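Local coordinates for mutT/nudix family protein (Listeria innocua, PDB 3I9X) that probably acts as a hydrolase of the Nudix family, this chain being the part of a longer protein that carries its Nudix domain, at residues 25-31 against 117-123; 111-115 against 158-162; 32-36 against 46-50. All coordinates share one frame; numbering follows the deposited sequence.

How the contacts relate
Contacts 1 and 3 lie on one mixed sheet and share strand 27-40: its start pairs in parallel with strand 118-126 in contact 1, its middle antiparallel with strand 43-52 in contact 3. Their centres are about 19 Å apart, and I33 N meets F123 O at 2.8 Å. Contact 3 is nested inside the loop contact 1 closes, and itself closes before contact 2 opens; the segments of contacts 1 and 2 alternate. Contact 2, centred about 11 Å from contact 1 and 19 Å from contact 3, which it does not touch, joins the loop before strand 118-126 to the start of helix 161-177. A glycerol between contact 2 and D31 marks a pocket beside the Nudix sheet.

Contact 1: 25-31 against 117-123; sequences PDGYTSD and WIISRAF
P25 and W117 open the pairing: P25 CG stands 4.0 Å from the centroid of the W117 six-membered ring, almost on its normal, a CH-pi contact, while P25 CB also touches I119 CD1. Backbone bonds then run as a parallel ladder between strands 27-40 and 118-126 in the mixed Nudix-domain sheet. I119 N donates to G27 O, T29 N to I119 O, R121 N to T29 O, D31 N to R121 O, and F123 N to D31 O at 2.9 Å.

Side-chain polar bonds hold both ends. D26 OD1 takes W117 N at 2.9 Å in a nearly straight bond (175°), met on its anti side, and also faces R23 in a salt bridge. D31 OD2 accepts S120 OG at 2.8 Å through its anti lone pair and T29 OG1 at 3.0 Å from above the carboxylate plane; chi1 of 65° sets T29 OG1 between its own N and C, facing that oxygen.

On the face of Y28 and R121, the Y28 ring lies alongside the arginine, its OH 3.7 Å from R121 CB and bonded to D108 of the second subunit. S120, T29 and a glycerol thus bring three hydroxyls to D31 OD2, fixing how the buried carboxylate is turned.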
# COMPACT_ATOMS: atom_id res chain seq x y z
N PRO A 25 2.71 -11.69 -9.61
CA PRO A 25 3.56 -10.51 -9.81
C PRO A 25 5.03 -10.87 -9.85
O PRO A 25 5.48 -11.85 -9.25
CB PRO A 25 3.27 -9.64 -8.58
CG PRO A 25 2.01 -10.22 -7.97
CD PRO A 25 2.10 -11.69 -8.27
N ASP A 26 5.77 -10.03 -10.53
CA ASP A 26 7.19 -10.24 -10.72
C ASP A 26 8.02 -9.67 -9.61
O ASP A 26 9.21 -10.00 -9.49
CB ASP A 26 7.58 -9.66 -12.06
CG ASP A 26 6.96 -10.42 -13.17
OD1 ASP A 26 6.41 -9.82 -14.12
OD2 ASP A 26 6.96 -11.66 -13.03
N GLY A 27 7.41 -8.85 -8.75
CA GLY A 27 8.21 -8.20 -7.71
C GLY A 27 7.43 -7.26 -6.83
O GLY A 27 6.41 -6.73 -7.21
N TYR A 28 7.97 -7.08 -5.63
CA TYR A 28 7.47 -6.13 -4.68
C TYR A 28 8.65 -5.32 -4.25
O TYR A 28 9.64 -5.89 -3.78
CB TYR A 28 6.93 -6.93 -3.47
CG TYR A 28 6.24 -6.14 -2.40
CD1 TYR A 28 5.39 -5.06 -2.71
CD2 TYR A 28 6.34 -6.54 -1.07
CE1 TYR A 28 4.72 -4.39 -1.71
CE2 TYR A 28 5.67 -5.87 -0.07
CZ TYR A 28 4.85 -4.80 -0.38
OH TYR A 28 4.17 -4.13 0.65
N THR A 29 8.54 -3.99 -4.34
CA THR A 29 9.59 -3.08 -3.89
C THR A 29 9.14 -2.10 -2.80
O THR A 29 7.96 -1.83 -2.62
CB THR A 29 10.19 -2.27 -5.05
OG1 THR A 29 9.19 -1.43 -5.59
CG2 THR A 29 10.67 -3.19 -6.17
N SER A 30 10.13 -1.66 -2.03
CA SER A 30 10.00 -0.65 -1.01
C SER A 30 10.80 0.56 -1.48
O SER A 30 12.03 0.48 -1.58
CB SER A 30 10.62 -1.18 0.27
OG SER A 30 10.15 -0.48 1.38
N ASP A 31 10.12 1.62 -1.88
CA ASP A 31 10.77 2.84 -2.41
C ASP A 31 10.60 4.02 -1.46
O ASP A 31 9.53 4.22 -0.89
CB ASP A 31 10.20 3.14 -3.80
CG ASP A 31 10.59 2.08 -4.82
OD1 ASP A 31 11.81 1.80 -4.91
OD2 ASP A 31 9.69 1.49 -5.48
N TRP A 117 5.64 -7.03 -13.79
CA TRP A 117 4.53 -6.63 -12.90
C TRP A 117 5.12 -6.37 -11.51
O TRP A 117 5.34 -7.31 -10.73
CB TRP A 117 3.46 -7.74 -12.89
CG TRP A 117 2.23 -7.48 -12.07
CD1 TRP A 117 1.84 -6.31 -11.52
CD2 TRP A 117 1.20 -8.43 -11.76
NE1 TRP A 117 0.64 -6.47 -10.86
CE2 TRP A 117 0.23 -7.77 -11.00
CE3 TRP A 117 1.01 -9.78 -12.07
CZ2 TRP A 117 -0.93 -8.41 -10.56
CZ3 TRP A 117 -0.13 -10.43 -11.61
CH2 TRP A 117 -1.09 -9.74 -10.86
N ILE A 118 5.50 -5.11 -11.23
CA ILE A 118 6.22 -4.83 -9.97
C ILE A 118 5.40 -3.82 -9.18
O ILE A 118 4.96 -2.81 -9.72
CB ILE A 118 7.69 -4.38 -10.21
CG1 ILE A 118 8.49 -5.52 -10.87
CG2 ILE A 118 8.39 -4.03 -8.91
CD1 ILE A 118 9.69 -5.04 -11.64
N ILE A 119 5.11 -4.18 -7.94
CA ILE A 119 4.28 -3.38 -7.07
C ILE A 119 5.22 -2.70 -6.08
O ILE A 119 6.07 -3.37 -5.45
CB ILE A 119 3.30 -4.27 -6.32
CG1 ILE A 119 2.33 -4.94 -7.32
CG2 ILE A 119 2.52 -3.50 -5.26
CD1 ILE A 119 2.01 -6.40 -6.93
N SER A 120 5.12 -1.36 -6.03
CA SER A 120 5.93 -0.56 -5.13
C SER A 120 5.15 -0.04 -3.93
O SER A 120 4.15 0.62 -4.09
CB SER A 120 6.51 0.64 -5.86
OG SER A 120 6.90 1.61 -4.92
N ARG A 121 5.66 -0.29 -2.73
CA ARG A 121 5.20 0.31 -1.51
C ARG A 121 6.10 1.53 -1.21
O ARG A 121 7.31 1.42 -1.02
CB ARG A 121 5.24 -0.75 -0.40
CG ARG A 121 4.77 -0.34 1.04
CD ARG A 121 3.64 0.54 1.02
NE ARG A 121 2.92 0.57 2.28
CZ ARG A 121 1.89 1.38 2.52
NH1 ARG A 121 1.47 2.24 1.60
NH2 ARG A 121 1.25 1.31 3.70
N ALA A 122 5.50 2.70 -1.20
CA ALA A 122 6.29 3.92 -1.11
C ALA A 122 6.19 4.58 0.27
O ALA A 122 5.12 4.62 0.88
CB ALA A 122 5.88 4.84 -2.18
N PHE A 123 7.32 5.03 0.76
CA PHE A 123 7.42 5.67 2.05
C PHE A 123 8.13 7.01 1.86
O PHE A 123 8.95 7.14 0.93
CB PHE A 123 8.29 4.84 2.99
CG PHE A 123 7.75 3.45 3.31
CD1 PHE A 123 7.01 3.21 4.49
CD2 PHE A 123 8.08 2.37 2.51
CE1 PHE A 123 6.54 1.94 4.81
CE2 PHE A 123 7.62 1.08 2.82
CZ PHE A 123 6.84 0.86 3.96

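Contact 2: 111-115 against 158-162; sequences GRDPR and AFDHL. With GOL (glycerol), chain B.
R112 and D160 form a side-on salt bridge: R112 NE reaches D160 OD2 at 2.7 Å, and R112 NH2 reaches D160 OD1 at 2.8 Å. The planes of the two groups are 47° apart, so the pairing is twisted; OD2 lies in the guanidinium plane, yet the arginine approaches it from above the carboxylate plane. A bend at chi3 (-60°) turns the guanidinium so that NE and NH2 face D160, leaving its other N-H groups directed at the glycerol. R112 NH1 bonds glycerol O1 at 2.8 Å and R112 NH2 bonds glycerol O2 at 3.0 Å.

The glycerol, probably from the crystallisation liquor, merely marks a pocket. Its O1 donates to D113 OD2 at 2.6 Å, and its O2 meets H161 NE2, which donates at 2.9 Å in a nearly straight bond, and D31 OD2 of contact 1. The F159 ring lies beneath glycerol C2 with one face, while its CZ sits over a face of the R115 guanidinium, 3.6 Å from R115 NH2, and P114 CD meets the ring edge.

In the next shell, R115 holds the D113 carboxylate side-on, its NE and NH2 meeting the syn lone pairs of D113 OD1 and OD2, and its backbone N closes an Asx turn on D113 OD1. R112 NH1 also bonds I118 O, H161 ND1 bonds V71 N, and F159 N bonds E65. D160 occupies the N-cap position of helix 161-177.

D160 thus orients R112, which donates to the glycerol, while R115 orients D113, which accepts from it; this polar site with an aromatic wall probably suits a small hydroxyl-bearing group.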
# COMPACT_ATOMS: atom_id res chain seq x y z
N GLY A 111 2.30 -1.46 -16.17
CA GLY A 111 3.29 -0.81 -17.04
C GLY A 111 4.29 0.10 -16.34
O GLY A 111 5.21 0.58 -17.01
N ARG A 112 4.15 0.34 -15.02
CA ARG A 112 4.98 1.34 -14.32
C ARG A 112 6.45 1.00 -14.44
O ARG A 112 7.29 1.89 -14.59
CB ARG A 112 4.57 1.50 -12.84
CG ARG A 112 4.50 0.21 -12.01
CD ARG A 112 4.11 0.54 -10.55
NE ARG A 112 5.15 1.43 -10.03
CZ ARG A 112 6.31 1.00 -9.59
NH1 ARG A 112 6.53 -0.29 -9.46
NH2 ARG A 112 7.24 1.87 -9.25
N ASP A 113 6.74 -0.28 -14.36
CA ASP A 113 8.07 -0.82 -14.46
C ASP A 113 8.10 -1.73 -15.70
O ASP A 113 7.35 -2.72 -15.79
CB ASP A 113 8.38 -1.61 -13.20
CG ASP A 113 9.86 -1.93 -13.02
OD1 ASP A 113 10.52 -2.39 -13.98
OD2 ASP A 113 10.36 -1.80 -11.86
N PRO A 114 8.99 -1.41 -16.66
CA PRO A 114 9.09 -2.22 -17.89
C PRO A 114 9.62 -3.61 -17.64
O PRO A 114 9.38 -4.50 -18.43
CB PRO A 114 10.08 -1.42 -18.76
CG PRO A 114 10.89 -0.60 -17.74
CD PRO A 114 9.85 -0.21 -16.72
N ARG A 115 10.32 -3.82 -16.53
CA ARG A 115 10.90 -5.11 -16.22
C ARG A 115 9.85 -6.20 -15.88
O ARG A 115 10.18 -7.38 -15.90
CB ARG A 115 11.97 -4.96 -15.13
CG ARG A 115 13.12 -3.94 -15.52
CD ARG A 115 14.08 -3.61 -14.34
NE ARG A 115 13.38 -3.07 -13.15
CZ ARG A 115 13.98 -2.64 -12.03
NH1 ARG A 115 15.31 -2.67 -11.91
NH2 ARG A 115 13.25 -2.17 -11.01
N ALA A 158 13.41 7.84 -13.46
CA ALA A 158 13.13 6.45 -13.78
C ALA A 158 11.68 6.02 -13.42
O ALA A 158 11.08 6.54 -12.46
CB ALA A 158 14.16 5.54 -13.06
N PHE A 159 11.12 5.13 -14.23
CA PHE A 159 9.86 4.41 -13.91
C PHE A 159 8.76 5.41 -13.72
O PHE A 159 8.63 6.36 -14.51
CB PHE A 159 10.03 3.53 -12.65
CG PHE A 159 11.28 2.68 -12.64
CD1 PHE A 159 12.31 2.93 -11.73
CD2 PHE A 159 11.42 1.60 -13.51
CE1 PHE A 159 13.46 2.15 -11.70
CE2 PHE A 159 12.59 0.82 -13.49
CZ PHE A 159 13.59 1.10 -12.59
N ASP A 160 7.93 5.23 -12.69
CA ASP A 160 6.90 6.24 -12.41
C ASP A 160 7.36 7.19 -11.32
O ASP A 160 6.53 7.79 -10.63
CB ASP A 160 5.55 5.59 -12.01
CG ASP A 160 5.66 4.63 -10.86
OD1 ASP A 160 6.77 4.34 -10.37
OD2 ASP A 160 4.62 4.08 -10.49
N HIS A 161 8.66 7.33 -11.11
CA HIS A 161 9.13 8.07 -9.95
C HIS A 161 8.76 9.54 -9.91
O HIS A 161 8.73 10.12 -8.80
CB HIS A 161 10.61 7.84 -9.66
CG HIS A 161 10.90 6.48 -9.16
ND1 HIS A 161 12.13 6.08 -8.68
CD2 HIS A 161 10.10 5.39 -9.10
CE1 HIS A 161 12.07 4.81 -8.33
NE2 HIS A 161 10.84 4.37 -8.57
N LEU A 162 8.47 10.14 -11.07
CA LEU A 162 7.93 11.48 -11.11
C LEU A 162 6.57 11.52 -10.38
O LEU A 162 6.27 12.48 -9.64
CB LEU A 162 7.71 11.96 -12.55
CG LEU A 162 7.11 13.39 -12.60
CD1 LEU A 162 7.94 14.35 -11.76
CD2 LEU A 162 6.88 13.95 -14.07
C1 GOL B . 10.31 -0.71 -8.85
O1 GOL B . 9.24 -0.75 -9.77
C2 GOL B . 10.93 0.69 -8.79
O2 GOL B . 10.05 1.59 -8.16
C3 GOL B . 12.26 0.71 -8.06
O3 GOL B . 12.24 -0.10 -6.88

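Contact 3: 32-36 against 46-50; sequences MILTT and LHILL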
# COMPACT_ATOMS: atom_id res chain seq x y z
N MET A 32 11.68 4.80 -1.33
CA MET A 32 11.82 5.81 -0.29
C MET A 32 12.03 7.22 -0.84
O MET A 32 13.03 7.51 -1.49
CB MET A 32 13.02 5.49 0.59
CG MET A 32 13.03 4.00 1.12
SD MET A 32 14.26 3.71 2.48
CE MET A 32 14.24 5.48 3.01
N ILE A 33 11.08 8.10 -0.56
CA ILE A 33 11.28 9.53 -0.77
C ILE A 33 12.02 10.04 0.46
O ILE A 33 11.45 10.18 1.55
CB ILE A 33 9.97 10.21 -0.94
CG1 ILE A 33 9.30 9.69 -2.22
CG2 ILE A 33 10.09 11.69 -1.01
CD1 ILE A 33 9.94 10.23 -3.40
N LEU A 34 13.30 10.32 0.26
CA LEU A 34 14.19 10.71 1.34
C LEU A 34 14.48 12.19 1.32
O LEU A 34 15.26 12.66 0.48
CB LEU A 34 15.50 9.96 1.18
CG LEU A 34 16.36 9.63 2.37
CD1 LEU A 34 15.44 9.31 3.53
CD2 LEU A 34 17.28 8.41 2.04
N THR A 35 13.87 12.92 2.25
CA THR A 35 13.92 14.39 2.21
C THR A 35 14.57 15.04 3.41
O THR A 35 14.72 14.43 4.48
CB THR A 35 12.53 14.98 2.04
OG1 THR A 35 11.79 14.88 3.26
CG2 THR A 35 11.76 14.28 0.92
N THR A 36 14.99 16.29 3.20
CA THR A 36 15.48 17.16 4.27
C THR A 36 15.08 18.59 3.95
O THR A 36 14.51 18.88 2.90
CB THR A 36 16.98 17.07 4.48
OG1 THR A 36 17.34 17.77 5.69
CG2 THR A 36 17.76 17.65 3.33
N LEU A 46 12.77 22.27 0.81
CA LEU A 46 12.65 20.82 0.84
C LEU A 46 13.57 20.27 -0.23
O LEU A 46 13.49 20.71 -1.37
CB LEU A 46 11.21 20.41 0.52
CG LEU A 46 10.90 18.92 0.79
CD1 LEU A 46 10.82 18.69 2.31
CD2 LEU A 46 9.60 18.47 0.11
N HIS A 47 14.47 19.39 0.17
CA HIS A 47 15.36 18.68 -0.77
C HIS A 47 15.11 17.18 -0.75
O HIS A 47 14.73 16.62 0.30
CB HIS A 47 16.83 18.91 -0.39
CG HIS A 47 17.35 20.27 -0.71
ND1 HIS A 47 16.77 21.43 -0.24
CD2 HIS A 47 18.41 20.66 -1.47
CE1 HIS A 47 17.45 22.47 -0.69
NE2 HIS A 47 18.45 22.03 -1.44
N ILE A 48 15.44 16.51 -1.87
CA ILE A 48 15.32 15.07 -2.00
C ILE A 48 16.62 14.40 -2.47
O ILE A 48 17.32 14.95 -3.34
CB ILE A 48 14.12 14.72 -2.90
CG1 ILE A 48 13.98 13.23 -3.03
CG2 ILE A 48 14.24 15.37 -4.32
CD1 ILE A 48 12.69 12.76 -3.68
N LEU A 49 16.96 13.25 -1.86
CA LEU A 49 18.06 12.42 -2.33
C LEU A 49 17.65 11.48 -3.47
O LEU A 49 16.73 10.66 -3.35
CB LEU A 49 18.65 11.57 -1.22
CG LEU A 49 20.05 11.02 -1.53
CD1 LEU A 49 21.15 12.10 -1.35
CD2 LEU A 49 20.43 9.77 -0.66
N LEU A 50 18.39 11.55 -4.57
CA LEU A 50 18.11 10.69 -5.71
C LEU A 50 19.39 10.10 -6.25
O LEU A 50 20.46 10.66 -6.05
CB LEU A 50 17.41 11.46 -6.79
CG LEU A 50 16.06 12.06 -6.50
CD1 LEU A 50 15.66 13.03 -7.70
CD2 LEU A 50 15.03 11.00 -6.26
O HOH W 1 14.18 10.09 -2.34
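Strands 32-36 and 46-50 run antiparallel as the two arms of a beta hairpin, their short axes approaching to 4.6 Å with 139° between their directions, a strong twist for neighbouring strands. T36 and H47 form a hydrogen-bonded pair: T36 N donates to H47 O at 2.9 Å, and H47 N returns the bond to T36 O. T35 and I48 are the adjacent non-hydrogen-bonded pair, where T35 CA comes within 3.0 Å of H47 O in a CA-H...O contact. L49 N closes on L34 O at 3.0 Å. Beyond it the strands splay, and a water takes over the bonding: it accepts from L34 N and donates to M32 O and to L49 O, the last at 2.8 Å, so three backbone polar groups are satisfied where direct pairing stops.

On the face of T35 and I48, the I48 chain extends from the backbone with both torsions near 180°, which carries CD1 out over the face to I33. There I48 CD1 meets I33 CD1 at 3.7 Å and I33 CG2 slightly farther off, the side chains crossing at a slant. T35 OG1 bonds A125 O and only brushes L46 CD1 at 4.0 Å. On the other face T36 CG2 rests against H47 CB at 4.0 Å. The polar ends there look elsewhere: T36 OG1 bonds V127 O and H47 ND1 bonds T45 O. L34 and L49 meet more loosely through their CB atoms.

Around this hairpin, I33 and I48 both pack on L165 of helix 161-177, and L46 reaches F169 of that helix. Helix 149-152 adds M149 against L46 and I48. On the opposite face H47 touches L146 of strand 144-148, the neighbour of 43-52, while strand 118-126 flanks 32-36 through backbone bonds of I33 and T35.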